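Local coordinates for ditrans,polycis-undecaprenyl-diphosphate synthase ((2E,6E)-farnesyl-diphosphate specific) (Acinetobacter baumannii, PDB 6ACS), which probably catalyses the sequential condensation of eight isopentenyl diphosphates with farnesyl diphosphate to give undecaprenyl diphosphate, the lipid carrier precursor for bacterial cell wall synthesis, at residues Asp182-Thr187 with Ser194-Trp199; Ala56-Ala61 with Val173-Leu178; Val13-Asp18 with Glu219-Ala224. All coordinates share one frame; numbering follows the deposited sequence.

Contact 1: Asp182-Thr187 with Ser194-Trp199; sequences DLLIRT and SNFLLW
Ser194, the first residue of Ser194-Trp199, meets the strand at Arg186, and the pair is polar: Arg186 NH1 gives a hydrogen bond to Ser194 OG at 2.6 Å, with an N-H...O angle of 153°. The hydroxyl oxygen lies at the edge of the guanidinium and almost exactly in its plane. The arginine gets there by stretching out, with CG anti to the backbone N (chi1 177°) and the chain extended as far as NE. The same NH1 also donates to the carbonyl of Arg192, NH2 forms a salt bridge with Asp18, and Phe62 adds a cation-pi contact. Rotation of the guanidinium is thereby fixed from several directions.

Two residues on, the contact turns apolar. Phe196 CD2 lies 4.1 Å from Leu184 CD1, the methyl approaching the ring obliquely. The ring is also packed within its own segment, where Leu197 CG sits 3.6 Å above its plane and over its centre. Leu197 stands at the middle of an inverse gamma turn, with its CB directed toward the strand.

Strand 183-186 ends at Arg186, and the loop that follows folds back across the face of the parallel sheet. Arg186 and Ser194 are both predicted substrate-binding residues, so the bond between them is consistent with a diphosphate-binding corner of a cis-prenyltransferase active site.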
loop_
_atom_site.group_PDB
_atom_site.type_symbol
_atom_site.label_atom_id
_atom_site.label_comp_id
_atom_site.label_asym_id
_atom_site.label_seq_id
_atom_site.Cartn_x
_atom_site.Cartn_y
_atom_site.Cartn_z
ATOM N N ASP B 182 5.908 0.626 10.053
ATOM C CA ASP B 182 7.201 1.151 9.621
ATOM C C ASP B 182 7.974 0.165 8.780
ATOM O O ASP B 182 8.773 0.572 7.911
ATOM C CB ASP B 182 8.083 1.473 10.830
ATOM C CG ASP B 182 7.528 2.545 11.680
ATOM O OD1 ASP B 182 7.109 3.591 11.140
ATOM O OD2 ASP B 182 7.520 2.345 12.899
ATOM N N LEU B 183 7.820 -1.118 9.092
ATOM C CA LEU B 183 8.571 -2.147 8.388
ATOM C C LEU B 183 7.643 -3.309 8.097
ATOM O O LEU B 183 7.038 -3.852 9.022
ATOM C CB LEU B 183 9.743 -2.635 9.243
ATOM C CG LEU B 183 10.486 -3.866 8.709
ATOM C CD1 LEU B 183 11.177 -3.577 7.359
ATOM C CD2 LEU B 183 11.531 -4.304 9.748
ATOM N N LEU B 184 7.560 -3.716 6.831
ATOM C CA LEU B 184 6.772 -4.884 6.461
ATOM C C LEU B 184 7.723 -5.893 5.837
ATOM O O LEU B 184 8.374 -5.589 4.839
ATOM C CB LEU B 184 5.640 -4.508 5.501
ATOM C CG LEU B 184 4.663 -5.622 5.089
ATOM C CD1 LEU B 184 3.332 -4.976 4.675
ATOM C CD2 LEU B 184 5.220 -6.475 3.969
ATOM N N ILE B 185 7.758 -7.102 6.394
ATOM C CA ILE B 185 8.608 -8.195 5.923
ATOM C C ILE B 185 7.731 -9.189 5.191
ATOM O O ILE B 185 6.699 -9.611 5.723
ATOM C CB ILE B 185 9.296 -8.892 7.108
ATOM C CG1 ILE B 185 10.263 -7.948 7.786
ATOM C CG2 ILE B 185 9.978 -10.211 6.685
ATOM C CD1 ILE B 185 10.659 -8.421 9.177
ATOM N N ARG B 186 8.162 -9.618 4.013
ATOM C CA ARG B 186 7.498 -10.736 3.360
ATOM C C ARG B 186 8.512 -11.823 3.053
ATOM O O ARG B 186 9.470 -11.589 2.307
ATOM C CB ARG B 186 6.799 -10.325 2.081
ATOM C CG ARG B 186 6.228 -11.571 1.480
ATOM C CD ARG B 186 5.351 -11.341 0.363
ATOM N NE ARG B 186 4.859 -12.633 -0.109
ATOM C CZ ARG B 186 3.742 -12.767 -0.798
ATOM N NH1 ARG B 186 3.031 -11.694 -1.079
ATOM N NH2 ARG B 186 3.352 -13.964 -1.217
ATOM N N THR B 187 8.268 -13.019 3.587
ATOM C CA THR B 187 9.098 -14.180 3.323
ATOM C C THR B 187 8.536 -14.944 2.126
ATOM O O THR B 187 7.474 -14.618 1.590
ATOM C CB THR B 187 9.172 -15.075 4.574
ATOM O OG1 THR B 187 7.863 -15.590 4.877
ATOM C CG2 THR B 187 9.647 -14.262 5.768
ATOM N N SER B 194 0.411 -8.402 -1.529
ATOM C CA SER B 194 -0.675 -9.381 -1.588
ATOM C C SER B 194 -1.834 -9.020 -0.656
ATOM O O SER B 194 -2.320 -9.849 0.115
ATOM C CB SER B 194 -0.160 -10.782 -1.275
ATOM O OG SER B 194 0.800 -11.189 -2.237
ATOM N N ASN B 195 -2.293 -7.777 -0.754
ATOM C CA ASN B 195 -3.554 -7.395 -0.120
ATOM C C ASN B 195 -3.489 -7.558 1.400
ATOM O O ASN B 195 -4.456 -7.967 2.050
ATOM C CB ASN B 195 -4.713 -8.208 -0.696
ATOM C CG ASN B 195 -6.063 -7.666 -0.274
ATOM O OD1 ASN B 195 -6.228 -6.461 -0.090
ATOM N ND2 ASN B 195 -7.022 -8.558 -0.082
ATOM N N PHE B 196 -2.353 -7.195 1.984
ATOM C CA PHE B 196 -2.276 -7.217 3.437
ATOM C C PHE B 196 -2.607 -5.783 3.850
ATOM O O PHE B 196 -3.595 -5.236 3.352
ATOM C CB PHE B 196 -0.908 -7.797 3.870
ATOM C CG PHE B 196 -0.697 -7.933 5.374
ATOM C CD1 PHE B 196 -1.711 -8.338 6.219
ATOM C CD2 PHE B 196 0.579 -7.800 5.896
ATOM C CE1 PHE B 196 -1.487 -8.470 7.590
ATOM C CE2 PHE B 196 0.826 -7.967 7.269
ATOM C CZ PHE B 196 -0.204 -8.298 8.112
ATOM N N LEU B 197 -1.801 -5.145 4.686
ATOM C CA LEU B 197 -2.082 -3.836 5.310
ATOM C C LEU B 197 -1.873 -2.614 4.404
ATOM O O LEU B 197 -0.994 -1.777 4.634
ATOM C CB LEU B 197 -1.193 -3.699 6.525
ATOM C CG LEU B 197 -1.361 -4.736 7.617
ATOM C CD1 LEU B 197 -0.232 -4.549 8.646
ATOM C CD2 LEU B 197 -2.721 -4.541 8.259
ATOM N N LEU B 198 -2.757 -2.458 3.421
ATOM C CA LEU B 198 -2.550 -1.439 2.386
ATOM C C LEU B 198 -2.578 -0.020 2.957
ATOM O O LEU B 198 -1.670 0.788 2.705
ATOM C CB LEU B 198 -3.631 -1.584 1.313
ATOM C CG LEU B 198 -3.726 -2.976 0.699
ATOM C CD1 LEU B 198 -4.930 -3.029 -0.254
ATOM C CD2 LEU B 198 -2.428 -3.387 -0.020
ATOM N N TRP B 199 -3.621 0.309 3.716
ATOM C CA TRP B 199 -3.698 1.639 4.316
ATOM C C TRP B 199 -2.567 1.851 5.315
ATOM O O TRP B 199 -1.890 2.889 5.300
ATOM C CB TRP B 199 -5.068 1.814 4.982
ATOM C CG TRP B 199 -5.303 3.150 5.643
ATOM C CD1 TRP B 199 -4.921 3.525 6.913
ATOM C CD2 TRP B 199 -5.992 4.273 5.086
ATOM N NE1 TRP B 199 -5.321 4.826 7.165
ATOM C CE2 TRP B 199 -5.991 5.297 6.060
ATOM C CE3 TRP B 199 -6.622 4.511 3.854
ATOM C CZ2 TRP B 199 -6.586 6.533 5.836
ATOM C CZ3 TRP B 199 -7.213 5.739 3.651
ATOM C CH2 TRP B 199 -7.184 6.730 4.619
#

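Contact 2: Ala56-Ala61 with Val173-Leu178; sequences ALTVFA and VSLNDL
Thr58 and Leu175 reach toward each other tip to tip, and the leucine uses a single methyl for the purpose. Leu175 CD1 comes within 3.6 Å of Thr58 OG1 and 4.1 Å of Thr58 CG2, so it touches both branches of the threonine. The threonine torsion (chi1 -57°) sets OG1 beside its own backbone N and swings CG2 to the anti position, which presents the two branches together to the incoming methyl. Contact with a methyl does nothing for the polarity of the hydroxyl; its hydrogen-bonding partner is His12 NE2, on the neighbouring strand 12-17.

Leu175 takes the extended leucine shape, with CG beside the backbone N and CD1 carried on in the anti direction (chi2 -173°). Leu178 repeats it almost exactly, and again it is CD1 that makes the contact, 4.1 Å from Ala56 CB. The two leucines therefore enter as similar prongs, meeting residues two apart on one face of the strand.

This spacing comes from two overlapping turns. A type II beta turn runs from Val173 to Asn176 and a type I turn from Leu175 to Leu178, the second closed by Leu178 N to Leu175 O at 3.1 Å. The loop follows helix 166-170 and packs against the first half of strand 56-61, at Ala56 and Thr58. That strand is an inner one of the six-stranded parallel sheet, and the contact lies well away from the predicted catalytic residues.

In the first turn the backbone bond from Asn176 N to Val173 O is weak, but the side chain reinforces it. Asn176 ND2 donates to Val173 O at 2.9 Å and 165°, the oxygen lying near the plane of the amide. Asp177 OD1 forms a salt bridge with Arg100 of strand 97-102.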
loop_
_atom_site.group_PDB
_atom_site.type_symbol
_atom_site.label_atom_id
_atom_site.label_comp_id
_atom_site.label_asym_id
_atom_site.label_seq_id
_atom_site.Cartn_x
_atom_site.Cartn_y
_atom_site.Cartn_z
ATOM N N ALA B 56 4.386 -2.582 18.230
ATOM C CA ALA B 56 3.347 -3.390 17.610
ATOM C C ALA B 56 3.970 -4.347 16.606
ATOM O O ALA B 56 4.871 -3.971 15.857
ATOM C CB ALA B 56 2.305 -2.520 16.899
ATOM N N LEU B 57 3.482 -5.578 16.607
ATOM C CA LEU B 57 3.854 -6.602 15.635
ATOM C C LEU B 57 2.568 -7.204 15.102
ATOM O O LEU B 57 1.741 -7.677 15.890
ATOM C CB LEU B 57 4.723 -7.688 16.283
ATOM C CG LEU B 57 5.006 -8.915 15.425
ATOM C CD1 LEU B 57 5.846 -8.525 14.197
ATOM C CD2 LEU B 57 5.705 -9.966 16.280
ATOM N N THR B 58 2.388 -7.171 13.783
ATOM C CA THR B 58 1.159 -7.649 13.145
ATOM C C THR B 58 1.516 -8.701 12.100
ATOM O O THR B 58 2.345 -8.436 11.222
ATOM C CB THR B 58 0.403 -6.474 12.496
ATOM O OG1 THR B 58 0.121 -5.477 13.499
ATOM C CG2 THR B 58 -0.892 -6.950 11.823
ATOM N N VAL B 59 0.898 -9.883 12.178
ATOM C CA VAL B 59 1.315 -11.002 11.335
ATOM C C VAL B 59 0.133 -11.578 10.560
ATOM O O VAL B 59 -1.018 -11.563 11.015
ATOM C CB VAL B 59 2.023 -12.100 12.164
ATOM C CG1 VAL B 59 3.191 -11.498 12.928
ATOM C CG2 VAL B 59 1.051 -12.784 13.079
ATOM N N PHE B 60 0.452 -12.116 9.380
ATOM C CA PHE B 60 -0.503 -12.573 8.368
ATOM C C PHE B 60 -0.011 -13.911 7.829
ATOM O O PHE B 60 1.046 -13.963 7.187
ATOM C CB PHE B 60 -0.546 -11.565 7.226
ATOM C CG PHE B 60 -1.571 -11.845 6.161
ATOM C CD1 PHE B 60 -2.767 -12.458 6.466
ATOM C CD2 PHE B 60 -1.327 -11.468 4.844
ATOM C CE1 PHE B 60 -3.716 -12.684 5.475
ATOM C CE2 PHE B 60 -2.268 -11.692 3.845
ATOM C CZ PHE B 60 -3.463 -12.299 4.164
ATOM N N ALA B 61 -0.756 -14.982 8.048
ATOM C CA ALA B 61 -0.356 -16.277 7.488
ATOM C C ALA B 61 -0.813 -16.380 6.032
ATOM O O ALA B 61 -1.983 -16.656 5.750
ATOM C CB ALA B 61 -0.914 -17.424 8.323
ATOM N N VAL B 173 -10.501 2.372 10.051
ATOM C CA VAL B 173 -9.583 1.367 9.515
ATOM C C VAL B 173 -8.942 0.628 10.677
ATOM O O VAL B 173 -8.662 1.230 11.718
ATOM C CB VAL B 173 -8.505 2.038 8.643
ATOM C CG1 VAL B 173 -7.561 0.956 8.019
ATOM C CG2 VAL B 173 -9.161 2.894 7.540
ATOM N N SER B 174 -8.681 -0.674 10.509
ATOM C CA SER B 174 -8.110 -1.447 11.616
ATOM C C SER B 174 -6.767 -0.869 12.074
ATOM O O SER B 174 -6.002 -0.293 11.288
ATOM C CB SER B 174 -7.919 -2.920 11.214
ATOM O OG SER B 174 -9.084 -3.459 10.634
ATOM N N LEU B 175 -6.496 -1.011 13.382
ATOM C CA LEU B 175 -5.223 -0.638 14.013
ATOM C C LEU B 175 -4.952 0.866 13.988
ATOM O O LEU B 175 -3.793 1.295 14.077
ATOM C CB LEU B 175 -4.037 -1.392 13.387
ATOM C CG LEU B 175 -4.227 -2.922 13.406
ATOM C CD1 LEU B 175 -2.959 -3.608 12.947
ATOM C CD2 LEU B 175 -4.651 -3.402 14.795
ATOM N N ASN B 176 -5.991 1.694 13.902
ATOM C CA ASN B 176 -5.746 3.129 13.818
ATOM C C ASN B 176 -5.237 3.717 15.127
ATOM O O ASN B 176 -4.786 4.864 15.129
ATOM C CB ASN B 176 -7.003 3.883 13.376
ATOM C CG ASN B 176 -8.154 3.734 14.344
ATOM O OD1 ASN B 176 -8.174 4.374 15.410
ATOM N ND2 ASN B 176 -9.149 2.926 13.969
ATOM N N ASP B 177 -5.334 2.996 16.237
ATOM C CA ASP B 177 -4.812 3.518 17.495
ATOM C C ASP B 177 -3.370 3.093 17.731
ATOM O O ASP B 177 -2.805 3.414 18.782
ATOM C CB ASP B 177 -5.702 3.084 18.662
ATOM C CG ASP B 177 -5.799 1.573 18.798
ATOM O OD1 ASP B 177 -5.813 0.864 17.767
ATOM O OD2 ASP B 177 -5.938 1.103 19.937
ATOM N N LEU B 178 -2.781 2.359 16.800
ATOM C CA LEU B 178 -1.383 1.958 16.868
ATOM C C LEU B 178 -0.571 2.776 15.874
ATOM O O LEU B 178 -1.132 3.373 14.948
ATOM C CB LEU B 178 -1.233 0.462 16.559
ATOM C CG LEU B 178 -1.944 -0.501 17.513
ATOM C CD1 LEU B 178 -1.762 -1.939 17.034
ATOM C CD2 LEU B 178 -1.427 -0.347 18.946
#

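Contact 3: Val13-Asp18 with Glu219-Ala224; sequences VAIIMD and EEFDHA. With IPA (isopropyl alcohol), chain G.
Phe221 overlaps the ends of two strand side chains with one corner of its ring. Its CE1 is 4.1 Å from Val13 CG1, which meets the ring at the edge and near its plane, and 4.4 Å from Ile15 CD1, which comes in obliquely. Phenylalanine and valine approach from opposite directions. The ring leaves the helix with CG anti to the backbone N (chi1 -175°), a torsion that carries it over to the strand although the CB bond itself does not aim there. Ile15 reaches it by a different shape: CG1 lies anti to the carbonyl carbon, and the chain then runs straight on to CD1 (chi2 -179°).

Here a helix covers one face of the central parallel sheet, an alpha/beta packing in which helix 218-235 lies over strands 183-186 and 205-208, and Phe221 reaches past them to the inner strand 12-17. The contact is wholly apolar and its three touching residues are buried. Phe221 also rests on Ile185 of strand 183-186, and thus bridges two strands.

Strand 12-17 leads into Asp18, predicted to be catalytic and to bind magnesium; its OD1 accepts a hydrogen bond from Asn20 N.

On a more outward side of the helix, His223 NE2 and the hydroxyl O2 of an isopropyl alcohol molecule, probably from the crystallisation liquor, are hydrogen-bonded at 3.2 Å, with the oxygen in the plane of the imidazole. Tyr207 OH holds the same alcohol.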
loop_
_atom_site.group_PDB
_atom_site.type_symbol
_atom_site.label_atom_id
_atom_site.label_comp_id
_atom_site.label_asym_id
_atom_site.label_seq_id
_atom_site.Cartn_x
_atom_site.Cartn_y
_atom_site.Cartn_z
ATOM N N VAL B 13 6.095 -3.422 13.233
ATOM C CA VAL B 13 6.571 -4.392 12.254
ATOM C C VAL B 13 5.395 -5.251 11.829
ATOM O O VAL B 13 4.610 -5.706 12.671
ATOM C CB VAL B 13 7.683 -5.282 12.838
ATOM C CG1 VAL B 13 8.089 -6.346 11.809
ATOM C CG2 VAL B 13 8.859 -4.427 13.241
ATOM N N ALA B 14 5.279 -5.489 10.527
ATOM C CA ALA B 14 4.273 -6.394 9.995
ATOM C C ALA B 14 4.984 -7.498 9.237
ATOM O O ALA B 14 6.006 -7.251 8.604
ATOM C CB ALA B 14 3.295 -5.671 9.067
ATOM N N ILE B 15 4.441 -8.716 9.285
ATOM C CA ILE B 15 5.069 -9.857 8.616
ATOM C C ILE B 15 4.032 -10.649 7.829
ATOM O O ILE B 15 3.008 -11.070 8.383
ATOM C CB ILE B 15 5.777 -10.795 9.611
ATOM C CG1 ILE B 15 6.736 -10.008 10.502
ATOM C CG2 ILE B 15 6.535 -11.884 8.839
ATOM C CD1 ILE B 15 7.497 -10.893 11.510
ATOM N N ILE B 16 4.320 -10.879 6.551
ATOM C CA ILE B 16 3.597 -11.843 5.729
ATOM C C ILE B 16 4.391 -13.134 5.792
ATOM O O ILE B 16 5.495 -13.219 5.240
ATOM C CB ILE B 16 3.459 -11.353 4.288
ATOM C CG1 ILE B 16 2.662 -10.050 4.266
ATOM C CG2 ILE B 16 2.781 -12.411 3.416
ATOM C CD1 ILE B 16 2.621 -9.448 2.863
ATOM N N MET B 17 3.839 -14.114 6.498
ATOM C CA MET B 17 4.491 -15.390 6.763
ATOM C C MET B 17 4.126 -16.307 5.604
ATOM O O MET B 17 3.010 -16.833 5.544
ATOM C CB MET B 17 4.016 -15.945 8.102
ATOM C CG MET B 17 4.178 -14.974 9.274
ATOM S SD MET B 17 3.501 -15.595 10.843
ATOM C CE MET B 17 1.743 -15.583 10.505
ATOM N N ASP B 18 5.066 -16.524 4.690
ATOM C CA ASP B 18 4.800 -17.295 3.483
ATOM C C ASP B 18 5.903 -18.327 3.300
ATOM O O ASP B 18 7.088 -18.013 3.431
ATOM C CB ASP B 18 4.709 -16.358 2.265
ATOM C CG ASP B 18 4.310 -17.076 0.992
ATOM O OD1 ASP B 18 3.789 -18.215 1.069
ATOM O OD2 ASP B 18 4.530 -16.486 -0.091
ATOM N N GLU B 219 17.882 -14.587 13.817
ATOM C CA GLU B 219 19.064 -13.972 13.213
ATOM C C GLU B 219 18.701 -13.224 11.931
ATOM O O GLU B 219 19.188 -12.109 11.682
ATOM C CB GLU B 219 20.131 -15.026 12.925
ATOM C CG GLU B 219 20.822 -15.587 14.178
ATOM C CD GLU B 219 20.019 -16.669 14.881
ATOM O OE1 GLU B 219 19.056 -17.205 14.275
ATOM O OE2 GLU B 219 20.355 -16.979 16.046
ATOM N N GLU B 220 17.843 -13.815 11.090
ATOM C CA GLU B 220 17.464 -13.084 9.886
ATOM C C GLU B 220 16.557 -11.914 10.215
ATOM O O GLU B 220 16.615 -10.876 9.541
ATOM C CB GLU B 220 16.790 -13.985 8.843
ATOM C CG GLU B 220 16.543 -13.182 7.549
ATOM C CD GLU B 220 16.156 -14.010 6.333
ATOM O OE1 GLU B 220 15.998 -13.417 5.246
ATOM O OE2 GLU B 220 16.027 -15.238 6.452
ATOM N N PHE B 221 15.719 -12.055 11.242
ATOM C CA PHE B 221 14.931 -10.912 11.704
ATOM C C PHE B 221 15.832 -9.772 12.167
ATOM O O PHE B 221 15.566 -8.598 11.864
ATOM C CB PHE B 221 13.975 -11.363 12.813
ATOM C CG PHE B 221 13.033 -10.291 13.283
ATOM C CD1 PHE B 221 12.043 -9.817 12.436
ATOM C CD2 PHE B 221 13.091 -9.813 14.579
ATOM C CE1 PHE B 221 11.149 -8.828 12.864
ATOM C CE2 PHE B 221 12.200 -8.842 15.031
ATOM C CZ PHE B 221 11.225 -8.340 14.160
ATOM N N ASP B 222 16.905 -10.097 12.909
ATOM C CA ASP B 222 17.866 -9.078 13.326
ATOM C C ASP B 222 18.485 -8.404 12.115
ATOM O O ASP B 222 18.698 -7.182 12.104
ATOM C CB ASP B 222 18.996 -9.692 14.165
ATOM C CG ASP B 222 18.531 -10.258 15.507
ATOM O OD1 ASP B 222 17.441 -9.900 15.991
ATOM O OD2 ASP B 222 19.288 -11.093 16.061
ATOM N N HIS B 223 18.823 -9.196 11.096
ATOM C CA HIS B 223 19.357 -8.617 9.868
ATOM C C HIS B 223 18.346 -7.669 9.225
ATOM O O HIS B 223 18.717 -6.593 8.744
ATOM C CB HIS B 223 19.757 -9.735 8.902
ATOM C CG HIS B 223 20.120 -9.257 7.527
ATOM N ND1 HIS B 223 21.278 -8.560 7.257
ATOM C CD2 HIS B 223 19.465 -9.368 6.346
ATOM C CE1 HIS B 223 21.326 -8.268 5.970
ATOM N NE2 HIS B 223 20.233 -8.743 5.394
ATOM N N ALA B 224 17.071 -8.064 9.182
ATOM C CA ALA B 224 16.061 -7.203 8.568
ATOM C C ALA B 224 15.942 -5.880 9.321
ATOM O O ALA B 224 15.808 -4.817 8.703
ATOM C CB ALA B 224 14.703 -7.910 8.530
HETATM C C1 IPA G . 19.054 -6.404 2.294
HETATM C C2 IPA G . 18.463 -7.679 1.707
HETATM C C3 IPA G . 17.050 -7.405 1.200
HETATM O O2 IPA G . 18.440 -8.677 2.705
#

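The three contacts illustrate how one parallel sheet is covered from different parts of the chain. Strands 56-61, 12-17 and 183-186 are consecutive neighbours in it, joined by probable backbone hydrogen bonds such as Ile185 N to Ala14 O at 2.8 Å and Thr58 O to Ile15 N at 2.9 Å. Contacts 1 and 2 have centres about 10 Å apart and share packing: Phe196 CE1 lies 3.3 Å from Phe60 CB, and the two rings stack. Along the chain both nest inside the loop closed by contact 3. Towards the predicted active site, contacts 1 and 3 converge where Arg186 meets Asp18, whereas contact 2 stays remote from it.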